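Local coordinates for glycosyl hydrolase (Rhizobium leguminosarum bv. trifolii, PDB 5NDX), which probably hydrolyses O-glycosidic bonds as a family 39 glycoside hydrolase, a bacterial orthologue of human alpha-L-iduronidase, at residues 215-220 with 259-264; 138-143 with 176-181; 241-246 with 302-307. The protein carries 2 engineered substitutions. All coordinates share one frame; numbering follows the deposited sequence.

Contact 1. Residues 215-220 with 259-264; sequences DYISIH and LPIVND. With 8U8 ((2~{R},3~{S},4~{S},5~{R},6~{S})-6-(4-methyl-2-oxidanylidene-chromen-7-yl)oxy-3,4,5-tris(oxidanyl)oxane-2-carboxylic acid), chain N.
Ile217, Ser218 and Ile219 lie parallel to Ile261, Val262 and Asn263 as neighbouring barrel strands, joined by four backbone bonds that begin at Ile217 N to Pro260 O (2.9 Å), continue through the Ile217 O and Val262 O carbonyls, and end at Asp264 N to Ile219 O (3.0 Å). Ile217 and Ile261 project from the face turned to helices 190-200 and 235-252, where Ile261 CD1 reaches Ile217 CB at 4.0 Å.

Tyr216 and Val262 serve the ligand instead. The coumarin of 8U8 stands almost perpendicular to the Tyr216 ring, its methyl carbon C15 lying 3.9 Å above the centre of that ring. Val262 CG2, held beside its own backbone N, touches coumarin C14 at 3.8 Å, and Pro260 CB meets the lactone carbonyl oxygen O9 at 3.4 Å. Tyr216 OH is fixed by Phe141 O.

Where the strands end, His220 ND1 donates to Asp264 OD1, although the modelled 2.3 Å is doubtfully short; the ring and carboxylate planes are 46° apart. Arg57 pairs with Asp264 OD2. The His220-Asp264 bond would orient His220, which touches another bound 8U8 and whose NE2 contacts engineered Gln146 weakly, consistent with Asp264 being a second-shell residue next to the predicted proton-donor position.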
# COMPACT_ATOMS: atom_id res chain seq x y z
N ASP A 215 -16.58 -6.29 15.13
CA ASP A 215 -15.28 -6.91 15.32
C ASP A 215 -14.15 -5.89 15.30
O ASP A 215 -13.08 -6.21 15.74
CB ASP A 215 -15.07 -7.94 14.24
CG ASP A 215 -16.10 -9.08 14.33
OD1 ASP A 215 -16.21 -9.66 15.40
OD2 ASP A 215 -16.82 -9.36 13.35
N TYR A 216 -14.40 -4.69 14.80
CA TYR A 216 -13.37 -3.62 14.79
C TYR A 216 -14.05 -2.28 14.60
O TYR A 216 -15.13 -2.20 14.02
CB TYR A 216 -12.26 -3.89 13.73
CG TYR A 216 -12.79 -3.82 12.33
CD1 TYR A 216 -12.88 -2.61 11.67
CD2 TYR A 216 -13.27 -4.95 11.67
CE1 TYR A 216 -13.41 -2.51 10.38
CE2 TYR A 216 -13.81 -4.87 10.40
CZ TYR A 216 -13.87 -3.64 9.74
OH TYR A 216 -14.42 -3.50 8.47
N ILE A 217 -13.39 -1.22 15.04
CA ILE A 217 -13.87 0.12 14.88
C ILE A 217 -13.01 0.85 13.85
O ILE A 217 -11.80 0.95 14.01
CB ILE A 217 -13.85 0.84 16.24
CG1 ILE A 217 -14.84 0.14 17.19
CG2 ILE A 217 -14.27 2.29 16.07
CD1 ILE A 217 -14.57 0.43 18.64
N SER A 218 -13.64 1.40 12.81
CA SER A 218 -12.92 2.09 11.77
C SER A 218 -13.35 3.54 11.62
O SER A 218 -14.55 3.85 11.64
CB SER A 218 -13.05 1.37 10.42
OG SER A 218 -14.38 1.31 10.02
N ILE A 219 -12.35 4.40 11.45
CA ILE A 219 -12.52 5.80 11.13
C ILE A 219 -11.51 6.23 10.06
O ILE A 219 -10.55 5.48 9.82
CB ILE A 219 -12.27 6.67 12.38
CG1 ILE A 219 -10.90 6.42 12.98
CG2 ILE A 219 -13.33 6.37 13.44
CD1 ILE A 219 -10.63 7.31 14.18
N HIS A 220 -11.74 7.37 9.40
CA HIS A 220 -10.70 8.03 8.61
C HIS A 220 -10.19 9.25 9.38
O HIS A 220 -10.97 10.09 9.81
CB HIS A 220 -11.09 8.69 7.27
CG HIS A 220 -12.20 8.08 6.53
ND1 HIS A 220 -12.46 6.74 6.56
CD2 HIS A 220 -13.07 8.63 5.67
CE1 HIS A 220 -13.45 6.47 5.74
NE2 HIS A 220 -13.87 7.60 5.22
N LEU A 259 -11.44 -3.10 21.35
CA LEU A 259 -11.54 -3.67 20.01
C LEU A 259 -10.42 -3.17 19.06
O LEU A 259 -9.83 -2.11 19.27
CB LEU A 259 -12.90 -3.35 19.37
CG LEU A 259 -14.13 -4.12 19.89
CD1 LEU A 259 -15.41 -3.58 19.26
CD2 LEU A 259 -14.01 -5.62 19.64
N PRO A 260 -10.13 -3.94 18.02
CA PRO A 260 -9.21 -3.46 17.00
C PRO A 260 -9.66 -2.11 16.43
O PRO A 260 -10.84 -1.91 16.16
CB PRO A 260 -9.21 -4.60 15.96
CG PRO A 260 -9.55 -5.86 16.75
CD PRO A 260 -10.48 -5.38 17.86
N ILE A 261 -8.72 -1.18 16.36
CA ILE A 261 -8.96 0.17 15.80
C ILE A 261 -8.30 0.25 14.44
O ILE A 261 -7.13 -0.15 14.28
CB ILE A 261 -8.34 1.27 16.68
CG1 ILE A 261 -8.86 1.16 18.12
CG2 ILE A 261 -8.65 2.66 16.15
CD1 ILE A 261 -10.37 1.30 18.26
N VAL A 262 -9.04 0.78 13.47
CA VAL A 262 -8.59 0.84 12.08
C VAL A 262 -8.75 2.27 11.58
O VAL A 262 -9.81 2.87 11.79
CB VAL A 262 -9.43 -0.13 11.26
CG1 VAL A 262 -9.19 0.06 9.76
CG2 VAL A 262 -9.12 -1.56 11.71
N ASN A 263 -7.69 2.84 11.02
CA ASN A 263 -7.80 4.05 10.20
C ASN A 263 -7.83 3.57 8.75
O ASN A 263 -6.81 3.22 8.20
CB ASN A 263 -6.66 4.99 10.46
CG ASN A 263 -6.80 6.33 9.75
OD1 ASN A 263 -7.53 6.48 8.77
ND2 ASN A 263 -6.02 7.28 10.21
N ASP A 264 -9.00 3.61 8.14
CA ASP A 264 -9.23 3.01 6.84
C ASP A 264 -8.91 3.94 5.66
O ASP A 264 -9.06 3.54 4.49
CB ASP A 264 -10.69 2.41 6.76
CG ASP A 264 -11.79 3.45 6.96
OD1 ASP A 264 -11.48 4.69 7.08
OD2 ASP A 264 -12.98 3.07 6.96
C15 8U8 N . -10.04 -4.19 9.01
C13 8U8 N . -9.25 -4.95 9.88
C14 8U8 N . -9.72 -5.28 11.14
C16 8U8 N . -8.97 -6.10 11.97
O9 8U8 N . -9.38 -6.34 13.10
O8 8U8 N . -7.74 -6.53 11.59
C11 8U8 N . -7.29 -6.26 10.35
C10 8U8 N . -6.08 -6.83 10.02
C12 8U8 N . -8.02 -5.47 9.47
C7 8U8 N . -7.48 -5.26 8.20
C8 8U8 N . -6.25 -5.82 7.87
C9 8U8 N . -5.54 -6.62 8.77
O2 8U8 N . -4.34 -7.16 8.39
C5 8U8 N . -3.84 -8.32 9.10
O1 8U8 N . -3.11 -7.70 10.18
C1 8U8 N . -2.33 -8.54 11.05
C6 8U8 N . -3.24 -9.54 11.86
O7 8U8 N . -4.43 -9.24 12.07
O6 8U8 N . -2.72 -10.61 12.20
C2 8U8 N . -1.33 -9.27 10.16
O5 8U8 N . -0.44 -10.15 10.92
C3 8U8 N . -2.08 -10.07 9.07
O4 8U8 N . -1.12 -10.64 8.22
C4 8U8 N . -2.94 -9.12 8.23
O3 8U8 N . -3.73 -9.84 7.27

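Contact 2. Residues 138-143 with 176-181; sequences TWYFET and SLPMGG. With 8U8 ((2~{R},3~{S},4~{S},5~{R},6~{S})-6-(4-methyl-2-oxidanylidene-chromen-7-yl)oxy-3,4,5-tris(oxidanyl)oxane-2-carboxylic acid), chain N.
Tyr140 and Phe141 turn their rings in different directions from one strand. The coumarin of 8U8 lies flat and nearly parallel over one face of Tyr140, with C12 3.5 Å above the ring centre and C11 3.4 Å from Tyr140 CZ. Pro178 CB approaches the same ring obliquely, at 3.7 Å from Tyr140 CD2, and the ring of Phe55 is set steeply against it. Phe141 receives Pro178 O at its edge, in the ring plane, while Leu177 CB comes in obliquely near CE2. Phe94 and Val124 also pack on Phe141.

The Phe141 ring owes this placement to a first torsion of -67°, which sets CG next to the backbone N, the very atom that donates to Pro178 O (3.0 Å). One carbonyl oxygen therefore meets both the amide and the ring edge. Two further bonds complete the strand pairing: a weak one from Gly180 N to Phe141 O, and one from Thr143 N to Gly180 O (2.9 Å).

Met179 extends away from its backbone N and then bends at its second torsion (64°), carrying SD past Phe141 CB and CE to within 3.4 Å of Thr143 N. Thr143 CG2 touches the same methyl, its side chain crossing that of Met179 at about a right angle. On the other face, Glu142 stretches towards Arg57, its salt-bridge partner, and Ser218.

Strands 140-142 and 179-184 are joined through helix 155-171, a beta-alpha-beta crossover of the TIM barrel, with Tyr140 presented to the ligand pocket.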
# COMPACT_ATOMS: atom_id res chain seq x y z
N THR A 138 -10.32 -14.73 5.00
CA THR A 138 -9.17 -13.82 5.08
C THR A 138 -9.57 -12.36 4.76
O THR A 138 -8.71 -11.45 4.88
CB THR A 138 -8.00 -14.25 4.17
OG1 THR A 138 -8.36 -14.07 2.79
CG2 THR A 138 -7.49 -15.74 4.48
N TRP A 139 -10.84 -12.12 4.38
CA TRP A 139 -11.29 -10.79 4.01
C TRP A 139 -11.78 -10.06 5.25
O TRP A 139 -11.91 -10.69 6.29
CB TRP A 139 -12.38 -10.83 3.00
CG TRP A 139 -12.02 -11.46 1.69
CD1 TRP A 139 -10.86 -12.04 1.34
CD2 TRP A 139 -12.91 -11.63 0.58
NE1 TRP A 139 -10.95 -12.55 0.06
CE2 TRP A 139 -12.19 -12.29 -0.43
CE3 TRP A 139 -14.22 -11.20 0.32
CZ2 TRP A 139 -12.76 -12.58 -1.67
CZ3 TRP A 139 -14.77 -11.49 -0.92
CH2 TRP A 139 -14.06 -12.17 -1.89
N TYR A 140 -11.94 -8.73 5.15
CA TYR A 140 -12.64 -7.94 6.17
C TYR A 140 -13.78 -7.24 5.47
O TYR A 140 -13.63 -6.80 4.36
CB TYR A 140 -11.72 -6.94 6.89
CG TYR A 140 -10.65 -7.64 7.68
CD1 TYR A 140 -9.49 -8.07 7.07
CD2 TYR A 140 -10.83 -7.94 9.02
CE1 TYR A 140 -8.53 -8.79 7.78
CE2 TYR A 140 -9.85 -8.63 9.76
CZ TYR A 140 -8.72 -9.09 9.14
OH TYR A 140 -7.75 -9.80 9.88
N PHE A 141 -14.94 -7.18 6.14
CA PHE A 141 -16.11 -6.49 5.63
C PHE A 141 -16.34 -5.27 6.47
O PHE A 141 -16.14 -5.31 7.68
CB PHE A 141 -17.34 -7.39 5.69
CG PHE A 141 -17.25 -8.54 4.76
CD1 PHE A 141 -17.67 -8.40 3.44
CD2 PHE A 141 -16.63 -9.71 5.16
CE1 PHE A 141 -17.55 -9.46 2.55
CE2 PHE A 141 -16.47 -10.76 4.27
CZ PHE A 141 -16.94 -10.63 2.97
N GLU A 142 -16.76 -4.21 5.81
CA GLU A 142 -16.94 -2.90 6.44
C GLU A 142 -18.24 -2.27 6.02
O GLU A 142 -18.73 -2.49 4.91
CB GLU A 142 -15.83 -1.92 5.99
CG GLU A 142 -15.61 -0.83 7.00
CD GLU A 142 -14.56 0.19 6.59
OE1 GLU A 142 -14.28 0.27 5.40
OE2 GLU A 142 -14.06 0.91 7.46
N THR A 143 -18.76 -1.43 6.89
CA THR A 143 -19.86 -0.54 6.51
C THR A 143 -19.46 0.41 5.39
O THR A 143 -18.28 0.73 5.16
CB THR A 143 -20.26 0.44 7.61
OG1 THR A 143 -19.08 1.20 7.96
CG2 THR A 143 -20.83 -0.26 8.78
N SER A 176 -18.03 -15.85 11.64
CA SER A 176 -16.64 -15.50 11.79
C SER A 176 -16.13 -14.57 10.63
O SER A 176 -14.96 -14.23 10.62
CB SER A 176 -15.81 -16.79 11.91
OG SER A 176 -15.80 -17.42 10.66
N LEU A 177 -16.96 -14.18 9.66
CA LEU A 177 -16.53 -13.19 8.68
C LEU A 177 -16.48 -11.83 9.40
O LEU A 177 -17.52 -11.35 9.90
CB LEU A 177 -17.48 -13.11 7.48
CG LEU A 177 -17.51 -14.42 6.69
CD1 LEU A 177 -18.67 -14.43 5.71
CD2 LEU A 177 -16.19 -14.76 6.01
N PRO A 178 -15.29 -11.21 9.48
CA PRO A 178 -15.26 -10.00 10.32
C PRO A 178 -16.05 -8.80 9.75
O PRO A 178 -16.11 -8.62 8.54
CB PRO A 178 -13.77 -9.68 10.40
CG PRO A 178 -13.07 -10.93 10.06
CD PRO A 178 -13.93 -11.59 9.04
N MET A 179 -16.76 -8.11 10.63
CA MET A 179 -17.57 -6.97 10.27
C MET A 179 -17.20 -5.81 11.16
O MET A 179 -16.99 -5.98 12.36
CB MET A 179 -19.04 -7.25 10.47
CG MET A 179 -19.93 -6.06 10.06
SD MET A 179 -19.81 -5.68 8.29
CE MET A 179 -20.54 -4.04 8.21
N GLY A 180 -17.15 -4.62 10.58
CA GLY A 180 -16.84 -3.44 11.36
C GLY A 180 -17.24 -2.18 10.67
O GLY A 180 -17.82 -2.19 9.58
N GLY A 181 -16.96 -1.07 11.35
CA GLY A 181 -17.39 0.22 10.89
C GLY A 181 -17.17 1.25 11.96
O GLY A 181 -16.52 0.97 12.96
C15 8U8 N . -10.04 -4.19 9.01
C13 8U8 N . -9.25 -4.95 9.88
C14 8U8 N . -9.72 -5.28 11.14
C16 8U8 N . -8.97 -6.10 11.97
O9 8U8 N . -9.38 -6.34 13.10
O8 8U8 N . -7.74 -6.53 11.59
C11 8U8 N . -7.29 -6.26 10.35
C10 8U8 N . -6.08 -6.83 10.02
C12 8U8 N . -8.02 -5.47 9.47
C7 8U8 N . -7.48 -5.26 8.20
C8 8U8 N . -6.25 -5.82 7.87
C9 8U8 N . -5.54 -6.62 8.77
O2 8U8 N . -4.34 -7.16 8.39
C5 8U8 N . -3.84 -8.32 9.10
O1 8U8 N . -3.11 -7.70 10.18
C1 8U8 N . -2.33 -8.54 11.05
C6 8U8 N . -3.24 -9.54 11.86
O7 8U8 N . -4.43 -9.24 12.07
O6 8U8 N . -2.72 -10.61 12.20
C2 8U8 N . -1.33 -9.27 10.16
O5 8U8 N . -0.44 -10.15 10.92
C3 8U8 N . -2.08 -10.07 9.07
O4 8U8 N . -1.12 -10.64 8.22
C4 8U8 N . -2.94 -9.12 8.23
O3 8U8 N . -3.73 -9.84 7.27

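Contact 3. Residues 241-246 with 302-307; sequences RTLLVV and PKAANF
A first torsion of 171° sets Val246 CG1 opposite the backbone N and CG2 beside it, and with this fork the valine faces Ala304 and Ala305. Leu243 CG sits beside its backbone N (chi1 -69°), and of the two methyls it carries CD2, not the extended CD1, meets Ala304 CB at 3.9 Å. The ring of Phe307 meets Thr242. These contacts belong to the outer layer of the TIM barrel, where helix 235-252 packs against the loop that leads from helix 282-300 into strand 307-310.

The interface is small and largely apolar, with no hydrogen bond between the two segments. Residues one helical turn apart, Thr242 and Val246, point at the loop, and Leu243 lies beside them. Thr242 OG1 bonds back to Ile238 O within its own helix, while its methyl CG2 approaches Phe307 CD1 obliquely at 4.3 Å. Ile299, from the helix before the loop, packs on Leu243, Ala305 and Phe307, and Ile261 of the adjoining strand touches Thr242 and Phe307; each isoleucine thus packs on both segments.

Lys303, with positive phi, closes the preceding helix in a Schellman motif, and Asn306 is the centre of an inverse gamma turn with a weak bond from Phe307 N to Ala305 O. At the first position of that turn, Ala305 CB rests 3.8 Å from Val246 CG2.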
# COMPACT_ATOMS: atom_id res chain seq x y z
N ARG A 241 -6.14 12.61 17.32
CA ARG A 241 -7.57 12.42 17.15
C ARG A 241 -7.99 10.97 17.32
O ARG A 241 -9.07 10.72 17.84
CB ARG A 241 -8.11 13.05 15.87
CG ARG A 241 -7.94 14.59 15.84
CD ARG A 241 -8.76 15.19 14.71
NE ARG A 241 -8.44 14.53 13.45
CZ ARG A 241 -7.38 14.83 12.71
NH1 ARG A 241 -6.55 15.80 13.08
NH2 ARG A 241 -7.16 14.16 11.57
N THR A 242 -7.13 10.03 16.93
CA THR A 242 -7.41 8.60 17.12
C THR A 242 -7.50 8.25 18.61
O THR A 242 -8.39 7.50 19.03
CB THR A 242 -6.36 7.71 16.39
OG1 THR A 242 -6.34 8.09 15.01
CG2 THR A 242 -6.70 6.22 16.51
N LEU A 243 -6.58 8.80 19.40
CA LEU A 243 -6.57 8.58 20.84
C LEU A 243 -7.75 9.28 21.54
O LEU A 243 -8.24 8.78 22.53
CB LEU A 243 -5.24 9.00 21.45
CG LEU A 243 -4.03 8.13 21.09
CD1 LEU A 243 -2.78 8.71 21.73
CD2 LEU A 243 -4.24 6.70 21.51
N LEU A 244 -8.20 10.41 20.99
CA LEU A 244 -9.41 11.08 21.46
C LEU A 244 -10.60 10.17 21.28
O LEU A 244 -11.46 10.08 22.14
CB LEU A 244 -9.67 12.37 20.69
CG LEU A 244 -10.65 13.35 21.29
CD1 LEU A 244 -10.04 13.96 22.55
CD2 LEU A 244 -10.94 14.47 20.29
N VAL A 245 -10.67 9.51 20.14
CA VAL A 245 -11.79 8.58 19.86
C VAL A 245 -11.73 7.41 20.83
O VAL A 245 -12.73 6.99 21.43
CB VAL A 245 -11.79 8.09 18.39
CG1 VAL A 245 -12.84 7.02 18.12
CG2 VAL A 245 -11.99 9.26 17.45
N VAL A 246 -10.54 6.89 21.02
CA VAL A 246 -10.36 5.82 21.99
C VAL A 246 -10.80 6.30 23.41
O VAL A 246 -11.51 5.58 24.10
CB VAL A 246 -8.91 5.28 21.97
CG1 VAL A 246 -8.65 4.31 23.13
CG2 VAL A 246 -8.64 4.55 20.65
N PRO A 302 3.11 1.66 23.61
CA PRO A 302 2.59 1.81 24.98
C PRO A 302 1.25 1.16 25.19
O PRO A 302 0.67 1.33 26.23
CB PRO A 302 2.43 3.35 25.14
CG PRO A 302 2.52 3.93 23.76
CD PRO A 302 2.84 2.84 22.78
N LYS A 303 0.71 0.49 24.18
CA LYS A 303 -0.59 -0.12 24.25
C LYS A 303 -1.67 0.85 24.65
O LYS A 303 -2.54 0.50 25.41
CB LYS A 303 -0.57 -1.30 25.22
CG LYS A 303 0.53 -2.27 24.90
CD LYS A 303 0.68 -3.31 26.00
CE LYS A 303 0.09 -4.65 25.61
NZ LYS A 303 1.09 -5.40 24.80
N ALA A 304 -1.66 2.06 24.09
CA ALA A 304 -2.71 3.02 24.32
C ALA A 304 -4.01 2.61 23.64
O ALA A 304 -5.08 3.06 23.99
CB ALA A 304 -2.27 4.40 23.89
N ALA A 305 -3.92 1.72 22.66
CA ALA A 305 -5.10 1.21 22.02
C ALA A 305 -4.72 0.01 21.21
O ALA A 305 -3.55 -0.19 20.92
CB ALA A 305 -5.70 2.27 21.12
N ASN A 306 -5.71 -0.79 20.80
CA ASN A 306 -5.44 -1.98 19.99
C ASN A 306 -5.39 -1.57 18.49
O ASN A 306 -6.18 -2.04 17.67
CB ASN A 306 -6.56 -3.01 20.28
CG ASN A 306 -6.30 -4.36 19.69
OD1 ASN A 306 -5.22 -4.64 19.20
ND2 ASN A 306 -7.29 -5.24 19.78
N PHE A 307 -4.41 -0.74 18.12
CA PHE A 307 -4.39 -0.19 16.76
C PHE A 307 -3.92 -1.29 15.82
O PHE A 307 -2.88 -1.84 16.01
CB PHE A 307 -3.50 1.04 16.63
CG PHE A 307 -3.68 1.74 15.32
CD1 PHE A 307 -4.70 2.66 15.14
CD2 PHE A 307 -2.87 1.41 14.25
CE1 PHE A 307 -4.89 3.25 13.90
CE2 PHE A 307 -3.03 2.01 13.02
CZ PHE A 307 -4.06 2.93 12.85

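All three contacts belong to the family 39 TIM barrel. Contact 2 closes before contact 1 opens along the chain; contacts 1 and 3 interleave, since helix 235-252 connects strands 216-219 and 261-263. Contacts 1 and 2 have centres 11 Å apart and share the parallel sheet, strands 179-184 and 216-219 being neighbours. There Glu142 OE2 meets Ser218 OG at 2.6 Å, and both contacts touch the same bound 8U8. Contact 3, its centre 10 Å from that of contact 1, is joined to it by Ile261 N and Asn306 O (3.0 Å), whereas the centres of contacts 2 and 3 are about 20 Å apart. The series thus passes from the ligand pocket to the helical exterior.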